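Local coordinates for EGF family domain-containing protein (PDB 4Z80), which probably serves host-cell invasion by Toxoplasma gondii as an AMA-family surface protein that binds a RON2-type peptide, as expected of a moving-junction partner, at residues M16-I21 with H340-P345; N20-H25 with K51-V56; C95-K100 with T447-V452. All blocks are in the same frame, centred on the assembly; numbering follows the deposited sequence.

Interaction 1 (M16-I21 with H340-P345); sequences MDRFNI and HETKCP
D17 and K343 pair at one end of this contact, where a short 3-10 turn meets the closing end of helix 340-343, in a region whose sequence matches the apical membrane antigen 1 family of the PAN clan. With CG anti to the backbone N (chi1 -179°), the carboxylate of D17 swings across to the lysine, whose chain folds back at its second torsion (chi2 -74°) to meet it. K343 NZ donates to the syn lone pair of D17 OD2 at 2.9 Å. A water closes the second path, giving a proton to D17 OD1 and taking one from K343 NZ, while OD1 also receives a weak bond from N24 ND2.

R18 works the other flank. The carbonyl oxygen E341 O and T342 CA lie over one face of its guanidinium, E341 O offset toward the rim and 3.3 Å from R18 NH1, at an angle too poor for a hydrogen bond. The group is held instead by NE, which donates to Y15 O, and by NH2, which reaches a water that lies 2.7 Å from T342 O and probably donates to it. R18 CG in turn covers the centre of the F19 ring, which also meets W355 edge-to-face.

Beyond the charges the contact turns apolar. P345, following the disulfide-bonded C344, offers CG to I21 CD1 at 3.9 Å, the two side chains at about a right angle; P345 CB approaches F19 CD1 obliquely at 4.2 Å. R18 O lies 2.9 Å from C344 C, beside the proline nitrogen that has no hydrogen to give.

The chemistry is thus graded, from one ion pair, bridged also by a water, to apolar packing on P345, and the arginine charge probably finds a favourable field beside E341 O near the end of this one-turn helix.

Interaction 2 (N20-H25 with K51-V56); sequences NIPKNH and KSNVGV
P22 and N53 meet where the one-turn helix 21-24 is tied to the loop between strands 43-51 and 60-62, and backbone bonds do most of the joining. N53 N donates to P22 O at 2.8 Å, in the carbonyl plane but rather bent at hydrogen (134°). The same oxygen takes a weak bond from a water that lies 2.7 Å from S52 OG. At the start of the helix, N20 OD1 accepts a weak capping bond from K23 N. One residue past its end, H25 O receives V54 N at 3.1 Å, nearly in line with the carbonyl.

V54 O, G55 O and a water lie at the edge of the H25 ring, in its plane. CG stands anti to the backbone N (chi1 -168°), which carries the ring out to the loop: V54 O is 3.3 Å from H25 CD2, and NE2 is joined through the water to G55 O. ND1 accepts from C95 N. The loop's next amides are bound as well, G55 N by D392 and V56 N by S390.

V56 CG2 fills the apolar corner, 3.8 Å from I21 CG2 and near H25 CD2. With both imidazole nitrogens engaged, the buried histidine should have a fixed ring orientation and act as a polar bridge between three chain segments.

Interaction 3 (C95-K100 with T447-V452); sequences CPNYGK and TSLSAV
L449 is the side chain that fills this buried contact, and its two methyl groups divide the work. CD1 lies against C95 CB at 3.7 Å, while L449 CD2 presses on the amide carbon of N97, 3.5 Å from CG, the two side chains crossing at about a right angle. The backbone follows: Y98 N donates to L449 O at 3.0 Å, tilted 30° from the carbonyl plane. L449 O also lies at the edge of the tyrosine ring, near its plane. Further along, Y98 CB touches A451 CB at 4.3 Å.

The next layer holds the loop in shape: T447 to S450 form a type I beta turn, braced by an ST turn in which T447 OG1 accepts from L449 N at 3.1 Å and donates to S450 OG at 2.8 Å. Y98 O and S450 O, two acceptors only 3.1 Å apart, are both served by K322 NZ, weakly in the case of Y98 O. N97 OD1 and S448 O bind it too, so the K322 ammonium probably offsets the cluster of oxygens from both segments.

Strand 97-98 is an edge strand of a four-stranded antiparallel sheet, next to 329-332; the 447-452 loop follows strand 443-447, an edge strand of another. I21 packs on L449 and F386 on N97, so the contact joins the edges of two sheets, with helices 21-24 and 378-387 packing on it.

In the fold
The three contacts cluster near helix 21-24 and the C95-C344 disulfide, whose two cysteines belong to interactions 3 and 1. Interaction 3 is wholly buried, and accordingly relies on packing on L449, one cross-segment backbone bond and K322 from outside the segments. Interactions 1 and 2 are only partly buried and enlist water: the first relies on charged side chains, the second on carbonyls and amides. They share N20 and I21, and N24 of 20-25 sends a probable hydrogen bond to K343 O. H25 connects interaction 2 to C95 of interaction 3. I21 touches P345, V56 and the 447-452 loop, so one isoleucine contributes apolar packing beside all three.

Interaction 1 (M16-I21 with H340-P345)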
# COMPACT_ATOMS: atom_id res chain seq x y z
N MET A 16 -21.60 -13.68 1.89
CA MET A 16 -21.78 -12.32 2.42
C MET A 16 -20.72 -11.94 3.44
O MET A 16 -20.55 -10.76 3.74
CB MET A 16 -23.17 -12.16 3.02
CG MET A 16 -24.28 -12.12 1.97
SD MET A 16 -24.17 -10.74 0.83
CE MET A 16 -24.42 -9.34 1.93
N ASP A 17 -20.00 -12.93 3.96
CA ASP A 17 -18.89 -12.71 4.88
C ASP A 17 -17.86 -11.74 4.28
O ASP A 17 -17.20 -11.00 5.01
CB ASP A 17 -18.25 -14.06 5.24
CG ASP A 17 -17.08 -13.95 6.20
OD1 ASP A 17 -17.15 -13.19 7.19
OD2 ASP A 17 -16.09 -14.67 5.98
N ARG A 18 -17.75 -11.71 2.95
CA ARG A 18 -16.75 -10.86 2.31
C ARG A 18 -17.06 -9.37 2.48
O ARG A 18 -16.21 -8.53 2.21
CB ARG A 18 -16.60 -11.21 0.81
CG ARG A 18 -17.76 -10.76 -0.08
CD ARG A 18 -17.70 -11.41 -1.47
NE ARG A 18 -17.56 -12.86 -1.34
CZ ARG A 18 -17.05 -13.66 -2.27
NH1 ARG A 18 -16.64 -13.18 -3.43
NH2 ARG A 18 -16.96 -14.96 -2.02
N PHE A 19 -18.27 -9.06 2.95
CA PHE A 19 -18.68 -7.66 3.14
C PHE A 19 -18.63 -7.26 4.61
O PHE A 19 -18.98 -6.12 4.95
CB PHE A 19 -20.08 -7.43 2.55
CG PHE A 19 -20.16 -7.72 1.08
CD1 PHE A 19 -19.50 -6.92 0.16
CD2 PHE A 19 -20.86 -8.82 0.62
CE1 PHE A 19 -19.55 -7.20 -1.20
CE2 PHE A 19 -20.92 -9.10 -0.74
CZ PHE A 19 -20.26 -8.29 -1.64
N ASN A 20 -18.17 -8.15 5.49
CA ASN A 20 -18.09 -7.84 6.92
C ASN A 20 -16.77 -7.15 7.24
O ASN A 20 -15.83 -7.75 7.78
CB ASN A 20 -18.26 -9.09 7.78
CG ASN A 20 -18.48 -8.76 9.23
OD1 ASN A 20 -18.25 -7.63 9.65
ND2 ASN A 20 -18.92 -9.74 10.01
N ILE A 21 -16.72 -5.87 6.92
CA ILE A 21 -15.47 -5.12 6.94
C ILE A 21 -14.86 -4.99 8.33
O ILE A 21 -13.68 -5.23 8.50
CB ILE A 21 -15.69 -3.74 6.27
CG1 ILE A 21 -15.86 -3.95 4.76
CG2 ILE A 21 -14.52 -2.78 6.54
CD1 ILE A 21 -16.28 -2.71 4.00
N HIS A 340 -8.32 -12.72 0.79
CA HIS A 340 -9.07 -11.48 0.67
C HIS A 340 -10.23 -11.57 -0.33
O HIS A 340 -11.23 -10.89 -0.17
CB HIS A 340 -8.13 -10.31 0.30
CG HIS A 340 -7.56 -10.38 -1.08
ND1 HIS A 340 -8.16 -9.79 -2.17
CD2 HIS A 340 -6.45 -10.99 -1.55
CE1 HIS A 340 -7.43 -10.02 -3.25
NE2 HIS A 340 -6.39 -10.75 -2.90
N GLU A 341 -10.12 -12.42 -1.35
CA GLU A 341 -11.22 -12.54 -2.30
C GLU A 341 -12.51 -13.00 -1.66
O GLU A 341 -13.60 -12.65 -2.13
CB GLU A 341 -10.85 -13.49 -3.43
CG GLU A 341 -9.74 -12.96 -4.31
CD GLU A 341 -8.36 -13.35 -3.83
OE1 GLU A 341 -8.23 -13.80 -2.66
OE2 GLU A 341 -7.41 -13.22 -4.62
N THR A 342 -12.42 -13.78 -0.58
CA THR A 342 -13.61 -14.31 0.07
C THR A 342 -13.89 -13.62 1.41
O THR A 342 -14.91 -13.88 2.03
CB THR A 342 -13.51 -15.83 0.32
OG1 THR A 342 -12.35 -16.13 1.11
CG2 THR A 342 -13.44 -16.58 -1.00
N LYS A 343 -12.98 -12.75 1.84
CA LYS A 343 -13.09 -12.08 3.14
C LYS A 343 -13.27 -10.57 3.03
O LYS A 343 -13.58 -9.91 4.02
CB LYS A 343 -11.86 -12.38 4.00
CG LYS A 343 -11.81 -13.80 4.55
CD LYS A 343 -12.81 -13.98 5.69
CE LYS A 343 -12.76 -15.38 6.26
NZ LYS A 343 -13.75 -15.52 7.37
N CYS A 344 -13.06 -10.03 1.83
CA CYS A 344 -13.06 -8.59 1.60
C CYS A 344 -13.93 -8.22 0.40
O CYS A 344 -14.16 -9.06 -0.47
CB CYS A 344 -11.65 -8.07 1.37
SG CYS A 344 -10.47 -8.49 2.64
N PRO A 345 -14.38 -6.96 0.33
CA PRO A 345 -15.20 -6.57 -0.82
C PRO A 345 -14.41 -6.52 -2.12
O PRO A 345 -13.20 -6.27 -2.12
CB PRO A 345 -15.70 -5.17 -0.44
CG PRO A 345 -15.51 -5.08 1.03
CD PRO A 345 -14.31 -5.88 1.34
O HOH W 1 -15.28 -13.58 9.16
O HOH W 2 -16.96 -15.26 0.89

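Interaction 2 (N20-H25 with K51-V56)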
# COMPACT_ATOMS: atom_id res chain seq x y z
N ASN A 20 -18.17 -8.15 5.49
CA ASN A 20 -18.09 -7.84 6.92
C ASN A 20 -16.77 -7.15 7.24
O ASN A 20 -15.83 -7.75 7.78
CB ASN A 20 -18.26 -9.09 7.78
CG ASN A 20 -18.48 -8.76 9.23
OD1 ASN A 20 -18.25 -7.63 9.65
ND2 ASN A 20 -18.92 -9.74 10.01
N ILE A 21 -16.72 -5.87 6.92
CA ILE A 21 -15.47 -5.12 6.94
C ILE A 21 -14.86 -4.99 8.33
O ILE A 21 -13.68 -5.23 8.50
CB ILE A 21 -15.69 -3.74 6.27
CG1 ILE A 21 -15.86 -3.95 4.76
CG2 ILE A 21 -14.52 -2.78 6.54
CD1 ILE A 21 -16.28 -2.71 4.00
N PRO A 22 -15.66 -4.64 9.36
CA PRO A 22 -15.01 -4.56 10.68
C PRO A 22 -14.43 -5.88 11.17
O PRO A 22 -13.39 -5.89 11.82
CB PRO A 22 -16.15 -4.08 11.59
CG PRO A 22 -17.05 -3.31 10.68
CD PRO A 22 -17.05 -4.14 9.41
N LYS A 23 -15.08 -6.99 10.85
CA LYS A 23 -14.58 -8.30 11.29
C LYS A 23 -13.33 -8.75 10.51
O LYS A 23 -12.46 -9.40 11.08
CB LYS A 23 -15.68 -9.35 11.14
CG LYS A 23 -15.33 -10.73 11.71
CD LYS A 23 -16.50 -11.68 11.61
CE LYS A 23 -16.28 -12.94 12.43
NZ LYS A 23 -15.29 -13.86 11.82
N ASN A 24 -13.26 -8.39 9.23
CA ASN A 24 -12.25 -8.97 8.34
C ASN A 24 -11.12 -8.02 7.94
O ASN A 24 -10.06 -8.49 7.55
CB ASN A 24 -12.95 -9.51 7.10
CG ASN A 24 -13.89 -10.65 7.43
OD1 ASN A 24 -13.75 -11.29 8.47
ND2 ASN A 24 -14.85 -10.90 6.57
N HIS A 25 -11.34 -6.72 8.06
CA HIS A 25 -10.30 -5.74 7.79
C HIS A 25 -9.47 -5.58 9.05
O HIS A 25 -9.60 -4.61 9.81
CB HIS A 25 -10.91 -4.41 7.34
CG HIS A 25 -9.93 -3.44 6.77
ND1 HIS A 25 -9.15 -3.74 5.67
CD2 HIS A 25 -9.61 -2.17 7.11
CE1 HIS A 25 -8.39 -2.71 5.37
NE2 HIS A 25 -8.65 -1.74 6.23
N LYS A 51 -5.84 -7.21 16.08
CA LYS A 51 -7.10 -6.54 16.35
C LYS A 51 -7.95 -6.50 15.10
O LYS A 51 -7.45 -6.68 13.99
CB LYS A 51 -6.87 -5.11 16.87
CG LYS A 51 -6.44 -4.09 15.82
CD LYS A 51 -6.30 -2.67 16.39
CE LYS A 51 -7.61 -2.10 16.98
NZ LYS A 51 -8.60 -1.65 15.94
N SER A 52 -9.24 -6.28 15.27
CA SER A 52 -10.14 -6.11 14.14
C SER A 52 -10.47 -4.63 13.95
O SER A 52 -9.95 -3.77 14.68
CB SER A 52 -11.41 -6.93 14.35
OG SER A 52 -12.15 -6.43 15.45
N ASN A 53 -11.31 -4.34 12.97
CA ASN A 53 -11.83 -2.99 12.78
C ASN A 53 -10.74 -1.93 12.58
O ASN A 53 -10.80 -0.84 13.15
CB ASN A 53 -12.71 -2.60 13.97
CG ASN A 53 -13.59 -1.40 13.69
OD1 ASN A 53 -14.08 -1.21 12.57
ND2 ASN A 53 -13.80 -0.56 14.71
N VAL A 54 -9.73 -2.28 11.79
CA VAL A 54 -8.70 -1.31 11.41
C VAL A 54 -9.34 -0.20 10.59
O VAL A 54 -10.26 -0.44 9.81
CB VAL A 54 -7.55 -1.99 10.62
CG1 VAL A 54 -6.57 -0.96 10.04
CG2 VAL A 54 -6.81 -2.97 11.50
N GLY A 55 -8.86 1.03 10.74
CA GLY A 55 -9.41 2.14 9.97
C GLY A 55 -9.30 1.93 8.46
O GLY A 55 -8.26 1.51 7.96
N VAL A 56 -10.38 2.21 7.74
CA VAL A 56 -10.43 2.02 6.29
C VAL A 56 -9.93 3.27 5.54
O VAL A 56 -9.13 3.17 4.61
CB VAL A 56 -11.88 1.67 5.84
CG1 VAL A 56 -12.05 1.74 4.31
CG2 VAL A 56 -12.26 0.30 6.35
O HOH W 3 -14.67 -5.46 14.96
O HOH W 4 -6.72 0.47 6.05

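Interaction 3 (C95-K100 with T447-V452)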
# COMPACT_ATOMS: atom_id res chain seq x y z
N CYS A 95 -7.58 -5.88 4.14
CA CYS A 95 -8.27 -5.87 2.85
C CYS A 95 -7.68 -4.83 1.91
O CYS A 95 -7.47 -3.69 2.31
CB CYS A 95 -9.76 -5.58 3.02
SG CYS A 95 -10.67 -6.88 3.89
N PRO A 96 -7.46 -5.20 0.64
CA PRO A 96 -7.10 -4.20 -0.36
C PRO A 96 -8.18 -3.12 -0.47
O PRO A 96 -9.38 -3.42 -0.40
CB PRO A 96 -7.01 -5.00 -1.66
CG PRO A 96 -6.76 -6.39 -1.22
CD PRO A 96 -7.49 -6.56 0.06
N ASN A 97 -7.74 -1.88 -0.63
CA ASN A 97 -8.66 -0.75 -0.63
C ASN A 97 -8.73 -0.17 -2.03
O ASN A 97 -7.83 0.53 -2.47
CB ASN A 97 -8.21 0.29 0.39
CG ASN A 97 -9.31 1.24 0.78
OD1 ASN A 97 -10.21 1.52 0.00
ND2 ASN A 97 -9.24 1.75 2.01
N TYR A 98 -9.79 -0.54 -2.74
CA TYR A 98 -9.89 -0.19 -4.16
C TYR A 98 -10.24 1.27 -4.37
O TYR A 98 -11.19 1.81 -3.78
CB TYR A 98 -10.90 -1.11 -4.84
CG TYR A 98 -10.46 -2.56 -4.81
CD1 TYR A 98 -9.52 -3.03 -5.72
CD2 TYR A 98 -10.97 -3.45 -3.87
CE1 TYR A 98 -9.09 -4.34 -5.69
CE2 TYR A 98 -10.55 -4.77 -3.85
CZ TYR A 98 -9.61 -5.20 -4.75
OH TYR A 98 -9.19 -6.51 -4.72
N GLY A 99 -9.46 1.92 -5.22
CA GLY A 99 -9.65 3.31 -5.58
C GLY A 99 -8.85 4.27 -4.71
O GLY A 99 -8.71 5.44 -5.06
N LYS A 100 -8.33 3.79 -3.59
CA LYS A 100 -7.66 4.66 -2.62
C LYS A 100 -6.27 5.10 -3.09
O LYS A 100 -5.38 4.28 -3.29
CB LYS A 100 -7.54 3.95 -1.27
CG LYS A 100 -6.73 4.69 -0.20
CD LYS A 100 -6.83 3.98 1.14
CE LYS A 100 -5.87 4.53 2.19
NZ LYS A 100 -6.09 3.89 3.52
N THR A 447 -19.30 -0.27 -0.73
CA THR A 447 -18.63 -0.40 0.56
C THR A 447 -17.50 0.62 0.65
O THR A 447 -17.08 1.21 -0.34
CB THR A 447 -18.02 -1.81 0.84
OG1 THR A 447 -16.74 -1.93 0.20
CG2 THR A 447 -18.97 -2.93 0.42
N SER A 448 -17.00 0.81 1.87
CA SER A 448 -15.91 1.75 2.10
C SER A 448 -14.58 1.32 1.48
O SER A 448 -13.65 2.12 1.40
CB SER A 448 -15.75 1.96 3.60
OG SER A 448 -15.55 0.74 4.29
N LEU A 449 -14.49 0.05 1.07
CA LEU A 449 -13.31 -0.49 0.40
C LEU A 449 -13.49 -0.61 -1.12
O LEU A 449 -12.56 -1.03 -1.82
CB LEU A 449 -12.96 -1.86 1.00
CG LEU A 449 -12.39 -1.82 2.43
CD1 LEU A 449 -12.51 -3.18 3.08
CD2 LEU A 449 -10.94 -1.37 2.43
N SER A 450 -14.67 -0.25 -1.61
CA SER A 450 -14.99 -0.33 -3.05
C SER A 450 -14.42 0.85 -3.83
O SER A 450 -14.28 1.96 -3.30
CB SER A 450 -16.50 -0.34 -3.28
OG SER A 450 -17.18 -1.30 -2.50
N ALA A 451 -14.12 0.63 -5.11
CA ALA A 451 -13.94 1.75 -6.03
C ALA A 451 -15.27 2.51 -6.16
O ALA A 451 -16.34 1.96 -5.84
CB ALA A 451 -13.44 1.27 -7.38
N VAL A 452 -15.22 3.75 -6.64
CA VAL A 452 -16.41 4.60 -6.64
C VAL A 452 -16.95 4.97 -8.02
O VAL A 452 -17.84 5.80 -8.12
CB VAL A 452 -16.16 5.93 -5.86
CG1 VAL A 452 -15.73 5.63 -4.44
CG2 VAL A 452 -15.13 6.81 -6.55